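Local structure of Ro sixty-related protein, RSR (Deinococcus radiodurans, 2NVO) at residues L220-G225 with E244-L249. The protein binds several small RNAs that accumulate during recovery from ultraviolet irradiation and contributes to the resistance of the bacterium to such irradiation. Sequence-based numbering, arbitrary orientation.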
loop_
_atom_site.group_PDB
_atom_site.type_symbol
_atom_site.label_atom_id
_atom_site.label_comp_id
_atom_site.label_asym_id
_atom_site.label_seq_id
_atom_site.Cartn_x
_atom_site.Cartn_y
_atom_site.Cartn_z
ATOM N N LEU A 220 11.779 -3.757 -28.925
ATOM C CA LEU A 220 12.710 -2.701 -29.279
ATOM C C LEU A 220 11.936 -1.447 -29.612
ATOM O O LEU A 220 12.436 -0.333 -29.457
ATOM C CB LEU A 220 13.543 -3.103 -30.487
ATOM C CG LEU A 220 14.295 -4.420 -30.374
ATOM C CD1 LEU A 220 15.299 -4.527 -31.502
ATOM C CD2 LEU A 220 14.986 -4.537 -29.022
ATOM N N ARG A 221 10.716 -1.645 -30.096
ATOM C CA ARG A 221 9.850 -0.543 -30.459
ATOM C C ARG A 221 9.644 0.342 -29.240
ATOM O O ARG A 221 9.899 1.545 -29.292
ATOM C CB ARG A 221 8.512 -1.069 -30.982
ATOM C CG ARG A 221 7.786 -0.113 -31.911
ATOM C CD ARG A 221 6.631 -0.810 -32.616
ATOM N NE ARG A 221 7.080 -1.997 -33.342
ATOM C CZ ARG A 221 7.283 -2.040 -34.656
ATOM N NH1 ARG A 221 7.069 -0.965 -35.405
ATOM N NH2 ARG A 221 7.696 -3.167 -35.223
ATOM N N VAL A 222 9.206 -0.256 -28.135
ATOM C CA VAL A 222 9.010 0.509 -26.906
ATOM C C VAL A 222 10.323 1.151 -26.469
ATOM O O VAL A 222 10.334 2.261 -25.939
ATOM C CB VAL A 222 8.414 -0.341 -25.757
ATOM C CG1 VAL A 222 7.257 -1.179 -26.268
ATOM C CG2 VAL A 222 9.473 -1.220 -25.121
ATOM N N ILE A 223 11.431 0.463 -26.720
ATOM C CA ILE A 223 12.741 1.012 -26.404
ATOM C C ILE A 223 13.072 2.236 -27.268
ATOM O O ILE A 223 13.425 3.295 -26.746
ATOM C CB ILE A 223 13.838 -0.058 -26.508
ATOM C CG1 ILE A 223 13.598 -1.143 -25.458
ATOM C CG2 ILE A 223 15.220 0.574 -26.344
ATOM C CD1 ILE A 223 14.693 -2.195 -25.388
ATOM N N GLU A 224 12.937 2.105 -28.582
ATOM C CA GLU A 224 13.183 3.232 -29.475
ATOM C C GLU A 224 12.300 4.411 -29.090
ATOM O O GLU A 224 12.757 5.555 -29.024
ATOM C CB GLU A 224 12.921 2.843 -30.931
ATOM C CG GLU A 224 13.248 3.950 -31.926
ATOM C CD GLU A 224 13.182 3.486 -33.367
ATOM O OE1 GLU A 224 12.127 2.959 -33.779
ATOM O OE2 GLU A 224 14.189 3.653 -34.089
ATOM N N GLY A 225 11.031 4.114 -28.832
ATOM C CA GLY A 225 10.065 5.120 -28.445
ATOM C C GLY A 225 10.482 5.880 -27.204
ATOM O O GLY A 225 10.410 7.108 -27.179
ATOM N N GLU A 244 2.220 6.947 -31.046
ATOM C CA GLU A 244 2.836 5.987 -31.950
ATOM C C GLU A 244 3.349 4.758 -31.208
ATOM O O GLU A 244 3.242 3.637 -31.700
ATOM C CB GLU A 244 3.983 6.615 -32.745
ATOM C CG GLU A 244 4.871 5.566 -33.399
ATOM C CD GLU A 244 5.820 6.134 -34.434
ATOM O OE1 GLU A 244 6.139 7.343 -34.363
ATOM O OE2 GLU A 244 6.255 5.359 -35.317
ATOM N N TYR A 245 3.889 4.975 -30.012
ATOM C CA TYR A 245 4.674 3.945 -29.334
ATOM C C TYR A 245 4.067 3.364 -28.054
ATOM O O TYR A 245 4.774 2.716 -27.283
ATOM C CB TYR A 245 6.070 4.488 -29.014
ATOM C CG TYR A 245 7.019 4.528 -30.189
ATOM C CD1 TYR A 245 7.660 3.374 -30.627
ATOM C CD2 TYR A 245 7.291 5.720 -30.849
ATOM C CE1 TYR A 245 8.535 3.403 -31.698
ATOM C CE2 TYR A 245 8.165 5.758 -31.918
ATOM C CZ TYR A 245 8.784 4.596 -32.336
ATOM O OH TYR A 245 9.655 4.627 -33.400
ATOM N N ARG A 246 2.777 3.596 -27.824
ATOM C CA ARG A 246 2.084 3.078 -26.636
ATOM C C ARG A 246 2.791 3.427 -25.320
ATOM O O ARG A 246 2.667 2.713 -24.325
ATOM C CB ARG A 246 1.857 1.557 -26.750
ATOM C CG ARG A 246 3.113 0.686 -26.591
ATOM C CD ARG A 246 3.178 0.004 -25.228
ATOM N NE ARG A 246 4.552 -0.188 -24.764
ATOM C CZ ARG A 246 4.915 -1.084 -23.848
ATOM N NH1 ARG A 246 6.188 -1.183 -23.477
ATOM N NH2 ARG A 246 4.008 -1.891 -23.307
ATOM N N LEU A 247 3.507 4.547 -25.311
ATOM C CA LEU A 247 4.389 4.879 -24.194
ATOM C C LEU A 247 3.681 5.497 -22.988
ATOM O O LEU A 247 2.769 6.313 -23.138
ATOM C CB LEU A 247 5.509 5.812 -24.663
ATOM C CG LEU A 247 6.435 5.264 -25.749
ATOM C CD1 LEU A 247 7.290 6.378 -26.309
ATOM C CD2 LEU A 247 7.295 4.132 -25.216
ATOM N N PRO A 248 4.115 5.106 -21.782
ATOM C CA PRO A 248 3.658 5.655 -20.500
ATOM C C PRO A 248 3.991 7.138 -20.333
ATOM O O PRO A 248 4.953 7.633 -20.920
ATOM C CB PRO A 248 4.444 4.824 -19.476
ATOM C CG PRO A 248 5.591 4.232 -20.270
ATOM C CD PRO A 248 4.965 3.925 -21.577
ATOM N N LEU A 249 3.186 7.834 -19.533
ATOM C CA LEU A 249 3.406 9.245 -19.227
ATOM C C LEU A 249 4.783 9.462 -18.606
ATOM O O LEU A 249 5.329 10.569 -18.638
ATOM C CB LEU A 249 2.324 9.739 -18.269
ATOM C CG LEU A 249 2.520 11.077 -17.563
ATOM C CD1 LEU A 249 2.421 12.233 -18.543
ATOM C CD2 LEU A 249 1.487 11.216 -16.474
#
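Gly225 and Tyr245 bring the two backbones together, their CA atoms 5.6 Å apart. Gly225 lies within helix 219-229. Tyr245 comes just before Arg246, the first residue to leave the helical conformation, with a positive phi of 53°. Helices 219-229 and 235-245 follow one another in the horseshoe-shaped TROVE domain, which is built of HEAT-like helical repeats. The contact falls in the region assigned to RNA binding by similarity.

The ring of Tyr245 lies flat over the backbone of Gly225. Gly225, lacking a side chain, presents its CA directly to the ring, 3.6 Å from the centroid and 13° off the normal, in a CH-pi contact. Glu244 CG sits against the other face, nearer the ring's margin. Arg221 passes the ring at about a right angle, with its CG 3.6 Å from Tyr245 CE1.

Tyr245 OH donates a hydrogen bond to Glu224 OE1 at 3.0 Å. The hydroxyl meets this oxygen from above the carboxylate plane. Glu224 gets there with CG anti to the backbone N (chi1 -176°) and an extended chain. Lys228 NZ, one turn further along the helix, also hydrogen-bonds to Tyr245 OH, so the hydroxyl is held by two partners.

Beyond Tyr245, Arg246 and Leu247 still reach the helix, and the chain then leads away from it. The guanidinium of Arg246 comes obliquely against Val222, and Arg246 NE is buried here and has no hydrogen-bond partner in the model. Leu247 packs on His226. Its two methyls rest on helix carbonyls: CD2 is 3.6 Å from Val222 O, and CD1 of Leu247 is 3.3 Å from Gly225 O.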